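Local coordinates for putative ABC transporter amino acid-binding protein (Sinorhizobium meliloti, PDB 2Q88) that binds the compatible solute ectoine, recognises hydroxyectoine too, and probably delivers them to an ABC transporter for osmoprotection, at residues 123-135 against 164-176. Sequence-based numbering, arbitrary orientation.
Sequences PDAKIGAPGGGTE and DGRIDVYSLPVLS. With 4CS ((4S)-2-methyl-1,4,5,6-tetrahydropyrimidine-4-carboxylic acid), chain F.
Asp168 and Lys126 start the pairing of strands 127-129 and 169-173. Asp168 OD2 takes the Lys126 backbone N at 3.0 Å through its anti lone pair, and Asp168 N returns a bond to Lys126 O. Two nearly straight bonds follow: Gly128 N to Val169 O at 2.8 Å and Ser171 N to Gly128 O. On one face Ile127 sends CG1 anti to its backbone N (chi1 173°). Ile127 CG1 crosses Val169 CG1 at a slant, and Ile127 CD1 reaches Ser171 CB at 3.7 Å. Ile127 CB and Val169 CG1 are tight at 3.5 Å. Helix 116-121 packs on both side chains. On the other face, Ile167 CD1 lies 3.8 Å from Gly128 CA, where a side chain would clash. Glu135 CG, anti to the carbonyl carbon (chi1 -60°), rests on Ser171 OG, which is hydrogen-bonded to Tyr116 OH and Ala102 O. The bend at chi2 (79°) then turns the Glu135 carboxylate toward Pro173 and the ligand. Glu135 OE2 meets Pro173 CD at 3.4 Å, and Glu135 OE1 lies 3.4 Å from ectoine CAD. With an alanine here, Pro173 and the ectoine ring would probably lose a packing partner. Thr134 N, just past the N-cap Gly133, donates to ectoine O at 2.7 Å. Parallel strands leading into helices whose N-terminal ends border the ligand are typical of the periplasmic binding protein fold.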
ATOM      1  N   PRO A 123     -28.471  -0.695   3.004  1.00 27.18           N
ATOM      2  CA  PRO A 123     -28.247  -1.612   4.136  1.00 26.99           C
ATOM      3  C   PRO A 123     -27.962  -3.054   3.733  1.00 27.09           C
ATOM      4  O   PRO A 123     -27.576  -3.863   4.583  1.00 27.40           O
ATOM      5  CB  PRO A 123     -29.565  -1.536   4.919  1.00 27.40           C
ATOM      6  CG  PRO A 123     -30.217  -0.313   4.430  1.00 27.71           C
ATOM      7  CD  PRO A 123     -29.869  -0.235   2.964  1.00 27.24           C
ATOM      8  N   ASP A 124     -28.140  -3.383   2.458  1.00 26.80           N
ATOM      9  CA  ASP A 124     -27.800  -4.720   1.973  1.00 26.37           C
ATOM     10  C   ASP A 124     -26.341  -4.820   1.591  1.00 26.60           C
ATOM     11  O   ASP A 124     -25.783  -5.912   1.623  1.00 26.99           O
ATOM     12  CB  ASP A 124     -28.643  -5.113   0.763  1.00 26.10           C
ATOM     13  CG  ASP A 124     -30.110  -5.159   1.069  1.00 25.98           C
ATOM     14  OD1 ASP A 124     -30.487  -5.342   2.256  1.00 25.82           O
ATOM     15  OD2 ASP A 124     -30.966  -5.022   0.176  1.00 24.13           O
ATOM     16  N   ALA A 125     -25.727  -3.684   1.243  1.00 26.10           N
ATOM     17  CA  ALA A 125     -24.404  -3.674   0.615  1.00 25.74           C
ATOM     18  C   ALA A 125     -23.284  -3.997   1.590  1.00 25.67           C
ATOM     19  O   ALA A 125     -23.135  -3.350   2.628  1.00 25.89           O
ATOM     20  CB  ALA A 125     -24.136  -2.331  -0.062  1.00 25.84           C
ATOM     21  N   LYS A 126     -22.500  -5.003   1.251  1.00 25.28           N
ATOM     22  CA  LYS A 126     -21.320  -5.314   2.035  1.00 24.73           C
ATOM     23  C   LYS A 126     -20.091  -5.044   1.189  1.00 24.18           C
ATOM     24  O   LYS A 126     -20.032  -5.444   0.021  1.00 24.48           O
ATOM     25  CB  LYS A 126     -21.350  -6.762   2.517  1.00 25.34           C
ATOM     26  CG  LYS A 126     -22.399  -7.032   3.582  1.00 26.61           C
ATOM     27  CD  LYS A 126     -22.274  -8.433   4.147  1.00 29.78           C
ATOM     28  CE  LYS A 126     -23.443  -8.733   5.085  1.00 31.85           C
ATOM     29  NZ  LYS A 126     -23.543 -10.180   5.398  1.00 34.38           N
ATOM     30  N   ILE A 127     -19.109  -4.375   1.780  1.00 23.90           N
ATOM     31  CA  ILE A 127     -17.837  -4.137   1.099  1.00 22.87           C
ATOM     32  C   ILE A 127     -16.697  -4.942   1.716  1.00 22.66           C
ATOM     33  O   ILE A 127     -16.541  -4.966   2.937  1.00 22.06           O
ATOM     34  CB  ILE A 127     -17.497  -2.630   1.080  1.00 23.02           C
ATOM     35  CG1 ILE A 127     -16.079  -2.402   0.522  1.00 23.61           C
ATOM     36  CG2 ILE A 127     -17.637  -1.999   2.483  1.00 21.48           C
ATOM     37  CD1 ILE A 127     -15.853  -1.019  -0.049  1.00 26.78           C
ATOM     38  N   GLY A 128     -15.904  -5.589   0.867  1.00 22.16           N
ATOM     39  CA  GLY A 128     -14.711  -6.291   1.325  1.00 22.08           C
ATOM     40  C   GLY A 128     -13.511  -5.387   1.180  1.00 22.85           C
ATOM     41  O   GLY A 128     -13.411  -4.624   0.221  1.00 23.01           O
ATOM     42  N   ALA A 129     -12.586  -5.468   2.131  1.00 23.31           N
ATOM     43  CA  ALA A 129     -11.409  -4.600   2.118  1.00 23.99           C
ATOM     44  C   ALA A 129     -10.353  -5.166   3.054  1.00 24.13           C
ATOM     45  O   ALA A 129     -10.692  -5.845   4.024  1.00 23.83           O
ATOM     46  CB  ALA A 129     -11.790  -3.193   2.558  1.00 23.71           C
ATOM     47  N   PRO A 130      -9.082  -4.880   2.791  1.00 24.38           N
ATOM     48  CA  PRO A 130      -8.020  -5.338   3.693  1.00 24.88           C
ATOM     49  C   PRO A 130      -8.161  -4.724   5.085  1.00 25.21           C
ATOM     50  O   PRO A 130      -8.465  -3.539   5.216  1.00 25.59           O
ATOM     51  CB  PRO A 130      -6.731  -4.891   2.996  1.00 24.92           C
ATOM     52  CG  PRO A 130      -7.135  -3.854   2.020  1.00 24.95           C
ATOM     53  CD  PRO A 130      -8.552  -4.164   1.615  1.00 24.60           C
ATOM     54  N   GLY A 131      -7.979  -5.543   6.115  1.00 25.96           N
ATOM     55  CA  GLY A 131      -8.080  -5.095   7.501  1.00 25.99           C
ATOM     56  C   GLY A 131      -6.973  -4.110   7.826  1.00 26.59           C
ATOM     57  O   GLY A 131      -5.809  -4.354   7.503  1.00 26.62           O
ATOM     58  N   GLY A 132      -7.348  -2.998   8.460  1.00 26.72           N
ATOM     59  CA  GLY A 132      -6.405  -1.931   8.805  1.00 27.01           C
ATOM     60  C   GLY A 132      -6.007  -1.065   7.617  1.00 27.08           C
ATOM     61  O   GLY A 132      -5.090  -0.240   7.719  1.00 27.19           O
ATOM     62  N   GLY A 133      -6.695  -1.248   6.491  1.00 27.03           N
ATOM     63  CA  GLY A 133      -6.371  -0.538   5.259  1.00 26.21           C
ATOM     64  C   GLY A 133      -7.126   0.764   5.074  1.00 26.37           C
ATOM     65  O   GLY A 133      -8.142   1.000   5.731  1.00 26.07           O
ATOM     66  N   THR A 134      -6.640   1.607   4.163  1.00 25.84           N
ATOM     67  CA  THR A 134      -7.314   2.877   3.865  1.00 25.54           C
ATOM     68  C   THR A 134      -8.741   2.696   3.389  1.00 25.48           C
ATOM     69  O   THR A 134      -9.599   3.515   3.716  1.00 24.96           O
ATOM     70  CB  THR A 134      -6.548   3.711   2.815  1.00 26.19           C
ATOM     71  OG1 THR A 134      -6.154   2.868   1.722  1.00 25.78           O
ATOM     72  CG2 THR A 134      -5.237   4.240   3.388  1.00 25.35           C
ATOM     73  N   GLU A 135      -9.004   1.657   2.592  1.00 24.08           N
ATOM     74  CA  GLU A 135     -10.365   1.450   2.066  1.00 24.19           C
ATOM     75  C   GLU A 135     -11.339   1.144   3.182  1.00 24.01           C
ATOM     76  O   GLU A 135     -12.451   1.672   3.201  1.00 23.15           O
ATOM     77  CB  GLU A 135     -10.419   0.318   1.039  1.00 23.36           C
ATOM     78  CG  GLU A 135      -9.530   0.560  -0.160  1.00 23.58           C
ATOM     79  CD  GLU A 135      -8.082   0.242   0.140  1.00 27.55           C
ATOM     80  OE1 GLU A 135      -7.827  -0.439   1.153  1.00 26.56           O
ATOM     81  OE2 GLU A 135      -7.206   0.681  -0.633  1.00 30.22           O
ATOM     82  N   ASP A 164     -18.728 -15.256  -5.287  1.00 34.01           N
ATOM     83  CA  ASP A 164     -19.628 -16.087  -4.479  1.00 34.27           C
ATOM     84  C   ASP A 164     -20.850 -15.363  -3.944  1.00 33.99           C
ATOM     85  O   ASP A 164     -21.807 -16.010  -3.520  1.00 34.18           O
ATOM     86  CB  ASP A 164     -18.881 -16.690  -3.288  1.00 34.60           C
ATOM     87  CG  ASP A 164     -18.017 -17.861  -3.682  1.00 36.47           C
ATOM     88  OD1 ASP A 164     -17.990 -18.204  -4.885  1.00 38.09           O
ATOM     89  OD2 ASP A 164     -17.323 -18.499  -2.858  1.00 38.81           O
ATOM     90  N   GLY A 165     -20.804 -14.033  -3.928  1.00 33.22           N
ATOM     91  CA  GLY A 165     -21.878 -13.229  -3.351  1.00 32.43           C
ATOM     92  C   GLY A 165     -21.790 -12.957  -1.860  1.00 31.49           C
ATOM     93  O   GLY A 165     -22.785 -12.580  -1.248  1.00 32.33           O
ATOM     94  N   ARG A 166     -20.616 -13.150  -1.264  1.00 30.40           N
ATOM     95  CA  ARG A 166     -20.414 -12.845   0.154  1.00 29.06           C
ATOM     96  C   ARG A 166     -20.190 -11.342   0.388  1.00 28.11           C
ATOM     97  O   ARG A 166     -20.432 -10.819   1.489  1.00 27.20           O
ATOM     98  CB  ARG A 166     -19.267 -13.683   0.735  1.00 29.45           C
ATOM     99  CG  ARG A 166     -19.493 -15.203   0.637  1.00 31.47           C
ATOM    100  CD  ARG A 166     -20.787 -15.677   1.279  1.00 34.53           C
ATOM    101  NE  ARG A 166     -21.143 -17.050   0.911  1.00 38.10           N
ATOM    102  CZ  ARG A 166     -22.152 -17.728   1.448  1.00 39.02           C
ATOM    103  NH1 ARG A 166     -22.907 -17.175   2.387  1.00 40.81           N
ATOM    104  NH2 ARG A 166     -22.406 -18.970   1.056  1.00 41.12           N
ATOM    105  N   ILE A 167     -19.730 -10.654  -0.656  1.00 26.46           N
ATOM    106  CA  ILE A 167     -19.641  -9.196  -0.659  1.00 25.40           C
ATOM    107  C   ILE A 167     -20.219  -8.639  -1.971  1.00 24.66           C
ATOM    108  O   ILE A 167     -20.346  -9.363  -2.962  1.00 24.73           O
ATOM    109  CB  ILE A 167     -18.178  -8.710  -0.436  1.00 26.04           C
ATOM    110  CG1 ILE A 167     -17.235  -9.282  -1.504  1.00 25.78           C
ATOM    111  CG2 ILE A 167     -17.688  -9.064   0.981  1.00 24.52           C
ATOM    112  CD1 ILE A 167     -15.793  -8.806  -1.374  1.00 25.30           C
ATOM    113  N   ASP A 168     -20.570  -7.363  -1.967  1.00 23.88           N
ATOM    114  CA  ASP A 168     -21.079  -6.695  -3.174  1.00 23.99           C
ATOM    115  C   ASP A 168     -20.022  -5.860  -3.898  1.00 23.43           C
ATOM    116  O   ASP A 168     -20.173  -5.518  -5.076  1.00 22.73           O
ATOM    117  CB  ASP A 168     -22.270  -5.823  -2.818  1.00 24.18           C
ATOM    118  CG  ASP A 168     -23.406  -6.619  -2.230  1.00 25.85           C
ATOM    119  OD1 ASP A 168     -24.043  -7.388  -2.989  1.00 28.69           O
ATOM    120  OD2 ASP A 168     -23.729  -6.557  -1.023  1.00 26.59           O
ATOM    121  N   VAL A 169     -18.964  -5.525  -3.180  1.00 23.29           N
ATOM    122  CA  VAL A 169     -17.889  -4.712  -3.722  1.00 22.95           C
ATOM    123  C   VAL A 169     -16.602  -5.099  -3.007  1.00 22.50           C
ATOM    124  O   VAL A 169     -16.617  -5.369  -1.813  1.00 22.88           O
ATOM    125  CB  VAL A 169     -18.186  -3.185  -3.566  1.00 23.80           C
ATOM    126  CG1 VAL A 169     -18.668  -2.841  -2.172  1.00 24.74           C
ATOM    127  CG2 VAL A 169     -16.967  -2.340  -3.894  1.00 24.21           C
ATOM    128  N   TYR A 170     -15.502  -5.125  -3.740  1.00 21.79           N
ATOM    129  CA  TYR A 170     -14.189  -5.300  -3.127  1.00 22.52           C
ATOM    130  C   TYR A 170     -13.339  -4.093  -3.504  1.00 22.49           C
ATOM    131  O   TYR A 170     -13.262  -3.720  -4.673  1.00 22.89           O
ATOM    132  CB  TYR A 170     -13.560  -6.602  -3.606  1.00 22.55           C
ATOM    133  CG  TYR A 170     -12.145  -6.883  -3.110  1.00 22.78           C
ATOM    134  CD1 TYR A 170     -11.822  -6.803  -1.762  1.00 23.22           C
ATOM    135  CD2 TYR A 170     -11.144  -7.264  -4.003  1.00 22.62           C
ATOM    136  CE1 TYR A 170     -10.520  -7.081  -1.311  1.00 22.57           C
ATOM    137  CE2 TYR A 170      -9.861  -7.530  -3.574  1.00 21.95           C
ATOM    138  CZ  TYR A 170      -9.551  -7.441  -2.235  1.00 23.38           C
ATOM    139  OH  TYR A 170      -8.268  -7.732  -1.820  1.00 24.02           O
ATOM    140  N   SER A 171     -12.719  -3.473  -2.515  1.00 22.66           N
ATOM    141  CA  SER A 171     -12.004  -2.229  -2.748  1.00 23.15           C
ATOM    142  C   SER A 171     -10.510  -2.363  -2.458  1.00 23.44           C
ATOM    143  O   SER A 171     -10.129  -2.831  -1.391  1.00 24.02           O
ATOM    144  CB  SER A 171     -12.608  -1.110  -1.907  1.00 23.28           C
ATOM    145  OG  SER A 171     -12.026   0.135  -2.243  1.00 24.35           O
ATOM    146  N   LEU A 172      -9.703  -1.960  -3.445  1.00 23.04           N
ATOM    147  CA  LEU A 172      -8.239  -1.854  -3.368  1.00 23.19           C
ATOM    148  C   LEU A 172      -7.844  -0.646  -4.216  1.00 22.99           C
ATOM    149  O   LEU A 172      -8.704  -0.079  -4.906  1.00 23.69           O
ATOM    150  CB  LEU A 172      -7.573  -3.103  -3.961  1.00 23.30           C
ATOM    151  CG  LEU A 172      -7.567  -4.414  -3.168  1.00 23.17           C
ATOM    152  CD1 LEU A 172      -6.769  -5.451  -3.905  1.00 24.13           C
ATOM    153  CD2 LEU A 172      -7.021  -4.217  -1.772  1.00 23.83           C
ATOM    154  N   PRO A 173      -6.575  -0.233  -4.180  1.00 23.04           N
ATOM    155  CA  PRO A 173      -6.070   0.752  -5.134  1.00 22.38           C
ATOM    156  C   PRO A 173      -6.313   0.349  -6.590  1.00 23.15           C
ATOM    157  O   PRO A 173      -6.296  -0.834  -6.921  1.00 22.58           O
ATOM    158  CB  PRO A 173      -4.566   0.799  -4.817  1.00 22.39           C
ATOM    159  CG  PRO A 173      -4.504   0.474  -3.374  1.00 23.13           C
ATOM    160  CD  PRO A 173      -5.521  -0.642  -3.222  1.00 22.55           C
ATOM    161  N   VAL A 174      -6.591   1.345  -7.434  1.00 23.28           N
ATOM    162  CA  VAL A 174      -6.810   1.160  -8.873  1.00 23.45           C
ATOM    163  C   VAL A 174      -5.843   0.160  -9.512  1.00 23.30           C
ATOM    164  O   VAL A 174      -6.268  -0.790 -10.170  1.00 23.36           O
ATOM    165  CB  VAL A 174      -6.728   2.520  -9.611  1.00 23.33           C
ATOM    166  CG1 VAL A 174      -6.767   2.340 -11.131  1.00 24.77           C
ATOM    167  CG2 VAL A 174      -7.859   3.432  -9.139  1.00 23.81           C
ATOM    168  N   LEU A 175      -4.548   0.371  -9.326  1.00 22.76           N
ATOM    169  CA  LEU A 175      -3.570  -0.522  -9.946  1.00 22.84           C
ATOM    170  C   LEU A 175      -3.673  -1.970  -9.463  1.00 22.97           C
ATOM    171  O   LEU A 175      -3.453  -2.891 -10.252  1.00 22.94           O
ATOM    172  CB  LEU A 175      -2.154   0.012  -9.768  1.00 22.99           C
ATOM    173  CG  LEU A 175      -1.808   1.243 -10.602  1.00 22.60           C
ATOM    174  CD1 LEU A 175      -0.567   1.904 -10.023  1.00 25.05           C
ATOM    175  CD2 LEU A 175      -1.559   0.880 -12.076  1.00 23.68           C
ATOM    176  N   SER A 176      -4.000  -2.160  -8.186  1.00 23.10           N
ATOM    177  CA  SER A 176      -4.164  -3.505  -7.604  1.00 23.72           C
ATOM    178  C   SER A 176      -5.419  -4.209  -8.123  1.00 24.36           C
ATOM    179  O   SER A 176      -5.391  -5.416  -8.402  1.00 23.87           O
ATOM    180  CB  SER A 176      -4.245  -3.432  -6.073  1.00 23.58           C
ATOM    181  OG  SER A 176      -3.121  -2.787  -5.501  1.00 24.92           O
TER
HETATM  182  O   4CS F 501      -3.985   0.995   3.792  1.00 22.38           O
HETATM  183  C   4CS F 501      -3.242   1.079   2.814  1.00 21.89           C
HETATM  184  OXT 4CS F 501      -2.184   1.715   2.894  1.00 22.40           O
HETATM  185  CA  4CS F 501      -3.639   0.424   1.497  1.00 21.02           C
HETATM  186  CB  4CS F 501      -4.291  -0.933   1.678  1.00 20.98           C
HETATM  187  CAD 4CS F 501      -4.698  -1.494   0.311  1.00 20.33           C
HETATM  188  NAG 4CS F 501      -3.510  -1.537  -0.580  1.00 20.20           N
HETATM  189  CAI 4CS F 501      -2.444  -0.638  -0.418  1.00 20.63           C
HETATM  190  CAA 4CS F 501      -1.217  -0.710  -1.343  1.00 20.18           C
HETATM  191  N   4CS F 501      -2.467   0.316   0.609  1.00 20.65           N